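Local coordinates for protein phytase (Debaryomyces castellii, PDB 2GFI) that catalyses the release of phosphate from inositol hexakisphosphate (phytate), acting as a 3-phytase of the histidine acid phosphatase family, at residues 38-43 / 259-264; 51-56 / 394-399; 73-78 / 109-114; 375-380 / 388-393. All coordinates share one frame; numbering follows the deposited sequence.

Contact 1 of 4, residues 38-43 / 259-264; sequences GGAAPY and CAYELN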
loop_
_atom_site.group_PDB
_atom_site.type_symbol
_atom_site.label_atom_id
_atom_site.label_comp_id
_atom_site.label_asym_id
_atom_site.label_seq_id
_atom_site.Cartn_x
_atom_site.Cartn_y
_atom_site.Cartn_z
ATOM N N GLY A 38 22.838 -2.713 -6.233
ATOM C CA GLY A 38 23.978 -1.886 -6.641
ATOM C C GLY A 38 23.729 -0.870 -7.753
ATOM O O GLY A 38 24.662 -0.455 -8.411
ATOM N N GLY A 39 22.474 -0.463 -7.962
ATOM C CA GLY A 39 22.147 0.447 -9.066
ATOM C C GLY A 39 21.837 -0.249 -10.379
ATOM O O GLY A 39 21.529 0.406 -11.367
ATOM N N ALA A 40 21.879 -1.571 -10.410
ATOM C CA ALA A 40 21.659 -2.305 -11.656
ATOM C C ALA A 40 20.186 -2.525 -11.916
ATOM O O ALA A 40 19.757 -2.654 -13.070
ATOM C CB ALA A 40 22.382 -3.665 -11.609
ATOM N N ALA A 41 19.421 -2.628 -10.831
ATOM C CA ALA A 41 18.022 -2.991 -10.892
ATOM C C ALA A 41 17.199 -1.705 -11.205
ATOM O O ALA A 41 17.799 -0.647 -11.426
ATOM C CB ALA A 41 17.604 -3.665 -9.580
ATOM N N PRO A 42 15.863 -1.775 -11.265
ATOM C CA PRO A 42 15.080 -0.597 -11.628
ATOM C C PRO A 42 15.282 0.639 -10.725
ATOM O O PRO A 42 15.841 0.541 -9.611
ATOM C CB PRO A 42 13.626 -1.105 -11.604
ATOM C CG PRO A 42 13.779 -2.592 -11.933
ATOM C CD PRO A 42 15.006 -2.963 -11.106
ATOM N N TYR A 43 14.818 1.789 -11.231
ATOM C CA TYR A 43 14.821 3.017 -10.463
ATOM C C TYR A 43 14.181 2.808 -9.099
ATOM O O TYR A 43 13.177 2.085 -8.969
ATOM C CB TYR A 43 14.022 4.114 -11.193
ATOM C CG TYR A 43 14.046 5.405 -10.432
ATOM C CD1 TYR A 43 15.236 6.088 -10.233
ATOM C CD2 TYR A 43 12.882 5.925 -9.879
ATOM C CE1 TYR A 43 15.261 7.270 -9.513
ATOM C CE2 TYR A 43 12.897 7.105 -9.172
ATOM C CZ TYR A 43 14.077 7.765 -8.982
ATOM O OH TYR A 43 14.059 8.948 -8.240
ATOM N N CYS A 259 20.134 -11.379 -11.612
ATOM C CA CYS A 259 18.878 -11.056 -10.955
ATOM C C CYS A 259 18.423 -9.609 -11.298
ATOM O O CYS A 259 17.313 -9.390 -11.783
ATOM C CB CYS A 259 19.051 -11.236 -9.431
ATOM S SG CYS A 259 17.967 -10.243 -8.390
ATOM N N ALA A 260 19.319 -8.645 -11.068
ATOM C CA ALA A 260 19.011 -7.228 -11.311
ATOM C C ALA A 260 18.623 -7.011 -12.750
ATOM O O ALA A 260 17.611 -6.392 -13.019
ATOM C CB ALA A 260 20.161 -6.358 -10.913
ATOM N N TYR A 261 19.421 -7.551 -13.676
ATOM C CA TYR A 261 19.107 -7.456 -15.094
ATOM C C TYR A 261 17.916 -8.219 -15.584
ATOM O O TYR A 261 17.201 -7.706 -16.410
ATOM C CB TYR A 261 20.362 -7.649 -15.963
ATOM C CG TYR A 261 21.176 -6.418 -15.786
ATOM C CD1 TYR A 261 20.801 -5.247 -16.419
ATOM C CD2 TYR A 261 22.239 -6.394 -14.897
ATOM C CE1 TYR A 261 21.491 -4.086 -16.223
ATOM C CE2 TYR A 261 22.960 -5.220 -14.698
ATOM C CZ TYR A 261 22.563 -4.072 -15.373
ATOM O OH TYR A 261 23.234 -2.900 -15.181
ATOM N N GLU A 262 17.681 -9.435 -15.099
ATOM C CA GLU A 262 16.493 -10.158 -15.511
ATOM C C GLU A 262 15.219 -9.466 -15.008
ATOM O O GLU A 262 14.167 -9.449 -15.694
ATOM C CB GLU A 262 16.530 -11.589 -14.971
ATOM C CG GLU A 262 15.417 -12.447 -15.553
ATOM C CD GLU A 262 15.633 -13.913 -15.258
ATOM O OE1 GLU A 262 15.895 -14.260 -14.084
ATOM O OE2 GLU A 262 15.543 -14.720 -16.205
ATOM N N LEU A 263 15.313 -8.915 -13.797
ATOM C CA LEU A 263 14.268 -8.046 -13.274
ATOM C C LEU A 263 14.004 -6.858 -14.233
ATOM O O LEU A 263 12.867 -6.663 -14.670
ATOM C CB LEU A 263 14.648 -7.571 -11.856
ATOM C CG LEU A 263 13.707 -6.594 -11.134
ATOM C CD1 LEU A 263 12.316 -7.193 -10.915
ATOM C CD2 LEU A 263 14.332 -6.277 -9.776
ATOM N N ASN A 264 15.050 -6.110 -14.598
ATOM C CA ASN A 264 14.918 -5.036 -15.591
ATOM C C ASN A 264 14.268 -5.540 -16.871
ATOM O O ASN A 264 13.310 -4.964 -17.381
ATOM C CB ASN A 264 16.288 -4.476 -15.980
ATOM C CG ASN A 264 16.903 -3.668 -14.913
ATOM O OD1 ASN A 264 16.292 -3.433 -13.876
ATOM N ND2 ASN A 264 18.126 -3.216 -15.150
#

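Contact 2 of 4, residues 51-56 / 394-399; sequences ISTDIP and DAVIPI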
loop_
_atom_site.group_PDB
_atom_site.type_symbol
_atom_site.label_atom_id
_atom_site.label_comp_id
_atom_site.label_asym_id
_atom_site.label_seq_id
_atom_site.Cartn_x
_atom_site.Cartn_y
_atom_site.Cartn_z
ATOM N N ILE A 51 11.515 15.692 3.741
ATOM C CA ILE A 51 11.452 17.060 3.270
ATOM C C ILE A 51 10.535 17.101 2.106
ATOM O O ILE A 51 10.636 16.283 1.174
ATOM C CB ILE A 51 12.837 17.590 2.894
ATOM C CG1 ILE A 51 13.762 17.536 4.119
ATOM C CG2 ILE A 51 12.737 19.005 2.446
ATOM C CD1 ILE A 51 15.188 17.585 3.758
ATOM N N SER A 52 9.594 18.021 2.151
ATOM C CA SER A 52 8.667 18.115 1.044
ATOM C C SER A 52 9.444 18.548 -0.216
ATOM O O SER A 52 10.335 19.423 -0.173
ATOM C CB SER A 52 7.517 19.018 1.432
ATOM O OG SER A 52 6.976 19.607 0.267
ATOM N N THR A 53 9.160 17.898 -1.342
ATOM C CA THR A 53 9.966 18.149 -2.541
ATOM C C THR A 53 9.335 19.280 -3.309
ATOM O O THR A 53 9.978 19.824 -4.199
ATOM C CB THR A 53 10.092 16.916 -3.440
ATOM O OG1 THR A 53 8.785 16.392 -3.733
ATOM C CG2 THR A 53 10.820 15.800 -2.712
ATOM N N ASP A 54 8.074 19.596 -2.972
ATOM C CA ASP A 54 7.410 20.817 -3.426
ATOM C C ASP A 54 8.283 22.048 -3.265
ATOM O O ASP A 54 9.029 22.172 -2.293
ATOM C CB ASP A 54 6.205 21.125 -2.552
ATOM C CG ASP A 54 5.056 20.178 -2.756
ATOM O OD1 ASP A 54 5.243 19.036 -3.205
ATOM O OD2 ASP A 54 3.902 20.516 -2.461
ATOM N N ILE A 55 8.135 23.005 -4.179
ATOM C CA ILE A 55 8.764 24.312 -3.942
ATOM C C ILE A 55 8.057 24.923 -2.762
ATOM O O ILE A 55 6.829 24.900 -2.720
ATOM C CB ILE A 55 8.700 25.189 -5.192
ATOM C CG1 ILE A 55 9.217 24.363 -6.385
ATOM C CG2 ILE A 55 9.562 26.521 -4.990
ATOM C CD1 ILE A 55 10.692 23.807 -6.177
ATOM N N PRO A 56 8.807 25.415 -1.771
ATOM C CA PRO A 56 8.183 25.960 -0.594
ATOM C C PRO A 56 7.244 27.100 -0.958
ATOM O O PRO A 56 7.519 27.853 -1.882
ATOM C CB PRO A 56 9.384 26.472 0.221
ATOM C CG PRO A 56 10.499 25.631 -0.252
ATOM C CD PRO A 56 10.275 25.493 -1.683
ATOM N N ASP A 394 14.448 11.941 -6.030
ATOM C CA ASP A 394 13.191 12.362 -5.466
ATOM C C ASP A 394 13.196 12.668 -3.988
ATOM O O ASP A 394 12.135 12.722 -3.385
ATOM C CB ASP A 394 12.079 11.390 -5.798
ATOM C CG ASP A 394 11.784 11.346 -7.241
ATOM O OD1 ASP A 394 11.568 12.438 -7.821
ATOM O OD2 ASP A 394 11.714 10.268 -7.883
ATOM N N ALA A 395 14.373 12.903 -3.424
ATOM C CA ALA A 395 14.494 13.273 -2.027
ATOM C C ALA A 395 15.318 14.541 -1.925
ATOM O O ALA A 395 16.340 14.641 -2.578
ATOM C CB ALA A 395 15.181 12.159 -1.245
ATOM N N VAL A 396 14.889 15.511 -1.116
ATOM C CA VAL A 396 15.732 16.675 -0.904
ATOM C C VAL A 396 16.855 16.177 -0.051
ATOM O O VAL A 396 16.615 15.523 0.964
ATOM C CB VAL A 396 15.010 17.841 -0.192
ATOM C CG1 VAL A 396 16.011 18.962 0.136
ATOM C CG2 VAL A 396 13.789 18.344 -1.021
ATOM N N ILE A 397 18.078 16.452 -0.480
ATOM C CA ILE A 397 19.270 16.183 0.328
ATOM C C ILE A 397 19.924 17.504 0.675
ATOM O O ILE A 397 20.638 18.066 -0.157
ATOM C CB ILE A 397 20.262 15.257 -0.431
ATOM C CG1 ILE A 397 19.539 14.013 -1.004
ATOM C CG2 ILE A 397 21.472 14.906 0.448
ATOM C CD1 ILE A 397 18.966 13.005 0.035
ATOM N N PRO A 398 19.674 18.032 1.875
ATOM C CA PRO A 398 20.271 19.294 2.251
ATOM C C PRO A 398 21.813 19.231 2.292
ATOM O O PRO A 398 22.396 18.175 2.564
ATOM C CB PRO A 398 19.679 19.570 3.642
ATOM C CG PRO A 398 18.370 18.798 3.657
ATOM C CD PRO A 398 18.784 17.509 2.938
ATOM N N ILE A 399 22.448 20.360 1.969
ATOM C CA ILE A 399 23.874 20.475 2.089
ATOM C C ILE A 399 24.176 20.706 3.542
ATOM O O ILE A 399 23.578 21.562 4.165
ATOM C CB ILE A 399 24.403 21.648 1.268
ATOM C CG1 ILE A 399 24.025 21.481 -0.191
ATOM C CG2 ILE A 399 25.905 21.775 1.480
ATOM C CD1 ILE A 399 24.215 22.729 -0.988
HETATM O O HOH W 1 12.434 14.477 0.422
HETATM O O HOH W 2 14.236 14.399 2.033
#

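Contact 3 of 4, residues 73-78 / 109-114; sequences RYPSTG and EYFVPD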
loop_
_atom_site.group_PDB
_atom_site.type_symbol
_atom_site.label_atom_id
_atom_site.label_comp_id
_atom_site.label_asym_id
_atom_site.label_seq_id
_atom_site.Cartn_x
_atom_site.Cartn_y
_atom_site.Cartn_z
ATOM N N ARG A 73 18.331 -0.707 -18.265
ATOM C CA ARG A 73 18.886 -1.238 -19.475
ATOM C C ARG A 73 19.068 -2.737 -19.373
ATOM O O ARG A 73 18.937 -3.346 -18.291
ATOM C CB ARG A 73 20.222 -0.546 -19.783
ATOM C CG ARG A 73 21.196 -0.474 -18.593
ATOM C CD ARG A 73 22.592 -0.415 -19.092
ATOM N NE ARG A 73 23.625 -0.306 -18.087
ATOM C CZ ARG A 73 24.272 -1.356 -17.603
ATOM N NH1 ARG A 73 23.960 -2.571 -17.999
ATOM N NH2 ARG A 73 25.221 -1.199 -16.717
ATOM N N TYR A 74 19.313 -3.331 -20.539
ATOM C CA TYR A 74 19.872 -4.646 -20.662
ATOM C C TYR A 74 21.281 -4.612 -20.098
ATOM O O TYR A 74 21.865 -3.532 -19.911
ATOM C CB TYR A 74 19.940 -5.041 -22.137
ATOM C CG TYR A 74 18.654 -5.632 -22.648
ATOM C CD1 TYR A 74 18.459 -7.015 -22.654
ATOM C CD2 TYR A 74 17.622 -4.806 -23.118
ATOM C CE1 TYR A 74 17.253 -7.569 -23.139
ATOM C CE2 TYR A 74 16.428 -5.341 -23.578
ATOM C CZ TYR A 74 16.250 -6.711 -23.585
ATOM O OH TYR A 74 15.057 -7.221 -24.034
ATOM N N PRO A 75 21.840 -5.791 -19.835
ATOM C CA PRO A 75 23.210 -5.862 -19.359
ATOM C C PRO A 75 24.149 -5.241 -20.386
ATOM O O PRO A 75 23.838 -5.185 -21.578
ATOM C CB PRO A 75 23.460 -7.361 -19.210
ATOM C CG PRO A 75 22.093 -7.983 -19.133
ATOM C CD PRO A 75 21.199 -7.109 -19.936
ATOM N N SER A 76 25.278 -4.739 -19.906
ATOM C CA SER A 76 26.327 -4.312 -20.791
ATOM C C SER A 76 26.853 -5.562 -21.471
ATOM O O SER A 76 26.452 -6.711 -21.152
ATOM C CB SER A 76 27.440 -3.660 -19.993
ATOM O OG SER A 76 27.993 -4.642 -19.143
ATOM N N THR A 77 27.764 -5.358 -22.410
ATOM C CA THR A 77 28.315 -6.506 -23.145
ATOM C C THR A 77 28.986 -7.467 -22.192
ATOM O O THR A 77 28.667 -8.656 -22.189
ATOM C CB THR A 77 29.304 -6.033 -24.189
ATOM O OG1 THR A 77 28.630 -5.115 -25.081
ATOM C CG2 THR A 77 29.776 -7.245 -25.027
ATOM N N GLY A 78 29.868 -6.948 -21.354
ATOM C CA GLY A 78 30.690 -7.782 -20.483
ATOM C C GLY A 78 29.832 -8.611 -19.555
ATOM O O GLY A 78 29.901 -9.849 -19.542
ATOM N N GLU A 109 14.717 -19.878 -20.136
ATOM C CA GLU A 109 15.468 -19.232 -21.178
ATOM C C GLU A 109 16.435 -18.210 -20.592
ATOM O O GLU A 109 16.203 -17.655 -19.531
ATOM C CB GLU A 109 14.513 -18.559 -22.141
ATOM C CG GLU A 109 13.630 -19.539 -22.894
ATOM C CD GLU A 109 12.750 -18.844 -23.931
ATOM O OE1 GLU A 109 12.097 -17.806 -23.632
ATOM O OE2 GLU A 109 12.711 -19.333 -25.078
ATOM N N TYR A 110 17.543 -17.986 -21.279
ATOM C CA TYR A 110 18.402 -16.882 -20.933
ATOM C C TYR A 110 17.640 -15.591 -21.284
ATOM O O TYR A 110 16.972 -15.543 -22.324
ATOM C CB TYR A 110 19.703 -16.969 -21.694
ATOM C CG TYR A 110 20.584 -15.807 -21.373
ATOM C CD1 TYR A 110 20.930 -15.531 -20.063
ATOM C CD2 TYR A 110 21.072 -14.966 -22.379
ATOM C CE1 TYR A 110 21.731 -14.429 -19.752
ATOM C CE2 TYR A 110 21.901 -13.865 -22.068
ATOM C CZ TYR A 110 22.207 -13.607 -20.758
ATOM O OH TYR A 110 22.990 -12.531 -20.410
ATOM N N PHE A 111 17.717 -14.567 -20.421
ATOM C CA PHE A 111 16.800 -13.430 -20.548
ATOM C C PHE A 111 17.140 -12.408 -21.646
ATOM O O PHE A 111 16.322 -11.575 -22.016
ATOM C CB PHE A 111 16.615 -12.748 -19.215
ATOM C CG PHE A 111 17.836 -12.045 -18.700
ATOM C CD1 PHE A 111 18.039 -10.700 -18.963
ATOM C CD2 PHE A 111 18.736 -12.702 -17.898
ATOM C CE1 PHE A 111 19.132 -10.030 -18.439
ATOM C CE2 PHE A 111 19.848 -12.064 -17.394
ATOM C CZ PHE A 111 20.052 -10.729 -17.657
ATOM N N VAL A 112 18.362 -12.453 -22.141
ATOM C CA VAL A 112 18.724 -11.659 -23.279
ATOM C C VAL A 112 18.588 -12.557 -24.512
ATOM O O VAL A 112 19.481 -13.365 -24.799
ATOM C CB VAL A 112 20.136 -11.079 -23.159
ATOM C CG1 VAL A 112 20.367 -10.081 -24.256
ATOM C CG2 VAL A 112 20.315 -10.408 -21.790
ATOM N N PRO A 113 17.481 -12.389 -25.247
ATOM C CA PRO A 113 17.191 -13.266 -26.386
ATOM C C PRO A 113 18.199 -12.974 -27.497
ATOM O O PRO A 113 18.800 -13.894 -28.096
ATOM C CB PRO A 113 15.768 -12.848 -26.809
ATOM C CG PRO A 113 15.586 -11.399 -26.304
ATOM C CD PRO A 113 16.490 -11.297 -25.096
ATOM N N ASP A 114 18.425 -11.691 -27.724
ATOM C CA ASP A 114 19.246 -11.229 -28.827
ATOM C C ASP A 114 20.330 -10.340 -28.247
ATOM O O ASP A 114 20.031 -9.427 -27.475
ATOM C CB ASP A 114 18.340 -10.425 -29.751
ATOM C CG ASP A 114 18.955 -10.178 -31.105
ATOM O OD1 ASP A 114 20.206 -10.390 -31.269
ATOM O OD2 ASP A 114 18.233 -9.757 -32.056
#

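Contact 4 of 4, residues 375-380 / 388-393; sequences TIIEKY and VRYVIN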
loop_
_atom_site.group_PDB
_atom_site.type_symbol
_atom_site.label_atom_id
_atom_site.label_comp_id
_atom_site.label_asym_id
_atom_site.label_seq_id
_atom_site.Cartn_x
_atom_site.Cartn_y
_atom_site.Cartn_z
ATOM N N THR A 375 19.693 13.546 -10.473
ATOM C CA THR A 375 20.199 14.504 -9.533
ATOM C C THR A 375 19.672 15.843 -10.009
ATOM O O THR A 375 19.905 16.255 -11.141
ATOM C CB THR A 375 21.743 14.444 -9.499
ATOM O OG1 THR A 375 22.132 13.384 -8.602
ATOM C CG2 THR A 375 22.363 15.750 -8.925
ATOM N N ILE A 376 18.906 16.497 -9.157
ATOM C CA ILE A 376 18.307 17.765 -9.532
ATOM C C ILE A 376 18.783 18.863 -8.575
ATOM O O ILE A 376 18.824 18.659 -7.353
ATOM C CB ILE A 376 16.788 17.637 -9.500
ATOM C CG1 ILE A 376 16.288 16.899 -10.757
ATOM C CG2 ILE A 376 16.125 19.003 -9.301
ATOM C CD1 ILE A 376 14.879 16.353 -10.581
ATOM N N ILE A 377 19.189 19.995 -9.153
ATOM C CA ILE A 377 19.344 21.247 -8.422
ATOM C C ILE A 377 18.177 22.167 -8.737
ATOM O O ILE A 377 17.921 22.457 -9.899
ATOM C CB ILE A 377 20.676 21.899 -8.793
ATOM C CG1 ILE A 377 21.804 20.874 -8.589
ATOM C CG2 ILE A 377 20.888 23.170 -7.956
ATOM C CD1 ILE A 377 23.148 21.273 -9.152
ATOM N N GLU A 378 17.434 22.574 -7.707
ATOM C CA GLU A 378 16.364 23.553 -7.849
ATOM C C GLU A 378 16.917 24.841 -7.315
ATOM O O GLU A 378 17.608 24.833 -6.320
ATOM C CB GLU A 378 15.133 23.219 -6.990
ATOM C CG GLU A 378 14.656 21.800 -7.133
ATOM C CD GLU A 378 13.460 21.473 -6.275
ATOM O OE1 GLU A 378 13.462 21.796 -5.064
ATOM O OE2 GLU A 378 12.531 20.874 -6.834
ATOM N N LYS A 379 16.568 25.945 -7.961
ATOM C CA LYS A 379 16.948 27.260 -7.509
ATOM C C LYS A 379 15.657 28.018 -7.447
ATOM O O LYS A 379 14.902 28.020 -8.395
ATOM C CB LYS A 379 17.897 27.927 -8.512
ATOM C CG LYS A 379 18.270 29.358 -8.129
ATOM C CD LYS A 379 18.968 30.035 -9.264
ATOM C CE LYS A 379 19.183 31.509 -8.948
ATOM N NZ LYS A 379 20.147 32.101 -9.909
ATOM N N TYR A 380 15.391 28.648 -6.317
ATOM C CA TYR A 380 14.173 29.417 -6.192
ATOM C C TYR A 380 14.370 30.631 -5.309
ATOM O O TYR A 380 15.254 30.668 -4.440
ATOM C CB TYR A 380 13.004 28.556 -5.652
ATOM C CG TYR A 380 13.318 27.699 -4.431
ATOM C CD1 TYR A 380 13.519 28.274 -3.167
ATOM C CD2 TYR A 380 13.393 26.306 -4.553
ATOM C CE1 TYR A 380 13.819 27.477 -2.058
ATOM C CE2 TYR A 380 13.647 25.500 -3.475
ATOM C CZ TYR A 380 13.861 26.074 -2.222
ATOM O OH TYR A 380 14.114 25.247 -1.150
ATOM N N VAL A 388 19.236 27.472 -3.325
ATOM C CA VAL A 388 19.590 26.325 -4.126
ATOM C C VAL A 388 19.407 25.079 -3.242
ATOM O O VAL A 388 19.695 25.108 -2.060
ATOM C CB VAL A 388 21.051 26.501 -4.635
ATOM C CG1 VAL A 388 21.590 25.244 -5.183
ATOM C CG2 VAL A 388 21.091 27.583 -5.735
ATOM N N ARG A 389 18.888 23.996 -3.798
ATOM C CA ARG A 389 18.935 22.736 -3.070
ATOM C C ARG A 389 18.979 21.569 -4.040
ATOM O O ARG A 389 18.633 21.707 -5.217
ATOM C CB ARG A 389 17.753 22.597 -2.091
ATOM C CG ARG A 389 16.438 22.338 -2.760
ATOM C CD ARG A 389 15.336 22.048 -1.781
ATOM N NE ARG A 389 14.078 21.898 -2.475
ATOM C CZ ARG A 389 12.917 21.765 -1.861
ATOM N NH1 ARG A 389 12.876 21.791 -0.520
ATOM N NH2 ARG A 389 11.795 21.633 -2.579
ATOM N N TYR A 390 19.405 20.426 -3.516
ATOM C CA TYR A 390 19.501 19.190 -4.272
ATOM C C TYR A 390 18.336 18.245 -4.003
ATOM O O TYR A 390 17.960 18.041 -2.857
ATOM C CB TYR A 390 20.772 18.485 -3.872
ATOM C CG TYR A 390 21.987 19.055 -4.524
ATOM C CD1 TYR A 390 22.451 18.530 -5.740
ATOM C CD2 TYR A 390 22.683 20.130 -3.944
ATOM C CE1 TYR A 390 23.574 19.043 -6.339
ATOM C CE2 TYR A 390 23.823 20.658 -4.558
ATOM C CZ TYR A 390 24.245 20.115 -5.748
ATOM O OH TYR A 390 25.363 20.624 -6.361
ATOM N N VAL A 391 17.796 17.653 -5.069
ATOM C CA VAL A 391 16.818 16.591 -4.965
ATOM C C VAL A 391 17.444 15.406 -5.712
ATOM O O VAL A 391 17.562 15.415 -6.952
ATOM C CB VAL A 391 15.442 17.015 -5.574
ATOM C CG1 VAL A 391 14.335 16.105 -5.104
ATOM C CG2 VAL A 391 15.082 18.473 -5.202
ATOM N N ILE A 392 17.883 14.396 -4.948
ATOM C CA ILE A 392 18.539 13.230 -5.494
ATOM C C ILE A 392 17.521 12.109 -5.436
ATOM O O ILE A 392 17.008 11.753 -4.364
ATOM C CB ILE A 392 19.718 12.867 -4.641
ATOM C CG1 ILE A 392 20.580 14.099 -4.324
ATOM C CG2 ILE A 392 20.490 11.660 -5.271
ATOM C CD1 ILE A 392 20.967 14.925 -5.572
ATOM N N ASN A 393 17.190 11.575 -6.597
ATOM C CA ASN A 393 16.212 10.491 -6.693
ATOM C C ASN A 393 14.995 10.745 -5.828
ATOM O O ASN A 393 14.586 9.903 -5.024
ATOM C CB ASN A 393 16.895 9.198 -6.381
ATOM C CG ASN A 393 18.059 9.014 -7.246
ATOM O OD1 ASN A 393 19.168 8.759 -6.791
ATOM N ND2 ASN A 393 17.841 9.208 -8.524
#

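Contact 1 of 4, residues 38-43 / 259-264
A41 and A260 bring their CA atoms to 4.4 Å of each other where the irregular chain 38-43 passes alongside helix 249-266, and P42 follows near the next turn at N264. This is loop-on-helix packing in the histidine acid phosphatase fold, close to the catalytic centre: the side chain of Y261 lies about 6 Å from that of H70, the predicted nucleophile. The methyl groups come first. CB of A40 points at the helix, meets CB of A260 at 3.6 Å and also touches CE2 of the Y261 ring. The carbonyl oxygen of A40 stands over one face of that ring, displaced toward the rim. One turn on, CD2 of L263 packs against CD of P42 at 3.6 Å, the two side chains crossing at about a right angle. The polar link is made by N264. With CG opposite the carbonyl carbon (chi1 -72°), its amide swings back over the loop and ND2 donates to A40 O at 2.7 Å, nearly in line with the C=O bond although 22° out of the amide plane. ND2 also donates to R73 O, so two backbone carbonyls fix the rotation of the amide; A40 O has a second donor in Q371. A leucine here would probably take this donor from both carbonyls, leaving A40 O to Q371 and the loop without its polar tie to the helix. On the other branch of the amide, OD1 lies 3.1 Å from P42 N, which has no hydrogen to give, and rests against P42 CD.

Contact 2 of 4, residues 51-56 / 394-399
I51 lies across V396, its CG2 3.7 Å from V396 CB, and these two side chains form the close-packed half of the contact between the loop 51-56 and the short strand 395-397. That strand pairs with strand 385-392 in the mixed sheet of the phosphatase fold, and the loop runs past it without joining the sheet. The two side chains cross at about a right angle. I51 sends CG1 away from its carbonyl carbon (chi1 -60°), which carries CD1 beyond V396 to the P398 ring; there the side chains meet tip to tip, with CD1 only 3.4 Å from P398 CG, tighter than ordinary carbon contact. The second subunit adds to this apolar patch, with I281 of that subunit packing on I51 and F359 of that subunit on P398.

The backbones, by contrast, stand apart. No direct hydrogen bond joins them, and two waters bridge them. One water lies 2.7 Å from I51 O and accepts from V396 N at 3.1 Å; another lies 2.8 Å from V396 O and takes a long, weak bond from I51 N. Further along, T53 touches more lightly: its methyl CG2 approaches D394 O at 3.4 Å, while T53 O turns to K147 elsewhere in the chain. The waters thus link the same atoms, N and O of I51 with O and N of V396, that a paired strand would probably join directly. Between these two segments the direct contact is therefore mostly apolar, and the backbones are matched through water.

Contact 3 of 4, residues 73-78 / 109-114
Y74 and P75 press against V112 and F111 where the segment 73-78, leading into helix 77-91, meets the loop 109-114. R73 and P75 belong to the RHGxRxP signature of histidine acid phosphatases, which also holds H70, the predicted nucleophile; the contact packs the end of that signature against the loop. From CB of Y74 the ring leaves opposite the carbonyl carbon (chi1 -85°), which sends it alongside the valine. CD1 lies 4.0 Å from both V112 CG1 and V112 CG2, with CG2 in the ring plane at its edge. CE1 comes next, 4.3 Å from P113 CD and near F111 O, which also sits at the ring edge. At the tip, OH leaves the contact and hydrogen-bonds to N126 O. P75 takes the other flank: its CG meets F111 CE1 at 3.7 Å, and its CD meets V112 CG2 at 3.9 Å, tip to tip. Y83 of helix 77-91 and Y261 of helix 249-266 both touch P75 and F111. On the signature side, R73 NH1 donates to Y74 O at 3.0 Å and 164°, the oxygen lying in the guanidinium plane. Across the interface itself no hydrogen bond forms: the union rests on carbon surfaces, with prolines on both segments, while R73 NH1 is spent on Y74 O within the segment and Y74 OH on N126 O beyond it.

Contact 4 of 4, residues 375-380 / 388-393
The R389 guanidinium carries Y380 OH over one face, 3.3 Å above its plane and offset toward the rim, and meets the E378 carboxylate at its edge. Y380 OH itself hydrogen-bonds P406 O. The Y380 ring and the guanidinium stand nearly perpendicular, at 87°, with R389 NE at the edge of the ring. The carboxylate, in contrast, is turned only 23° from the guanidinium, and both donors converge on OE1: NE at 2.7 Å, nearly in line with the C-O bond, and NH2 at 3.0 Å on the syn lone pair. This salt bridge joins cross-strand neighbours of an antiparallel beta hairpin, strands 374-382 and 385-392, within the central sheet of the phosphatase domain. E378 and R389 form a hydrogen-bonded pair, as do I376 and V391, where V391 N reaches I376 O at 2.7 Å. Beside the salt bridge, V391 CG2 touches E378 CD at 3.6 Å. The sheet's other face is mainly apolar: T375 CG2 sits at the edge of the Y390 ring, and I377 runs alongside it, CG1 3.4 Å from CE1 of Y390. I377 CG2 also meets V388 CG1 at 3.5 Å. A leucine at R389 would probably leave the buried E378 OE1 without either donor, and the carbonyls of D54 and G407, which the guanidinium also serves, without this partner. E378 OE2 has its own mates, a salt bridge to K147 and a hydrogen bond with Y148 OH.

The four contacts fall into two pairs. Contacts 2 and 4, with centres 7 Å apart, lie in the same part of the mixed sheet, where strands 385-392 and 395-397 are neighbours. Contacts 1 and 3, 12 Å apart, lie nearer the predicted catalytic residues, around helix 249-266. Contacts 2 and 3 are 36 Å apart, on opposite sides of the chain's centre. A probable hydrogen bond between Y43 OH and D394 OD2, 2.7 Å long, connects contact 1 to contact 2. Along the chain contact 3 is nested within contact 1, contact 4 within contact 2, and contacts 1 and 2 interlock. The N-terminal loop thus ties sheet and helices together, and meets the second subunit at contacts 1 and 2.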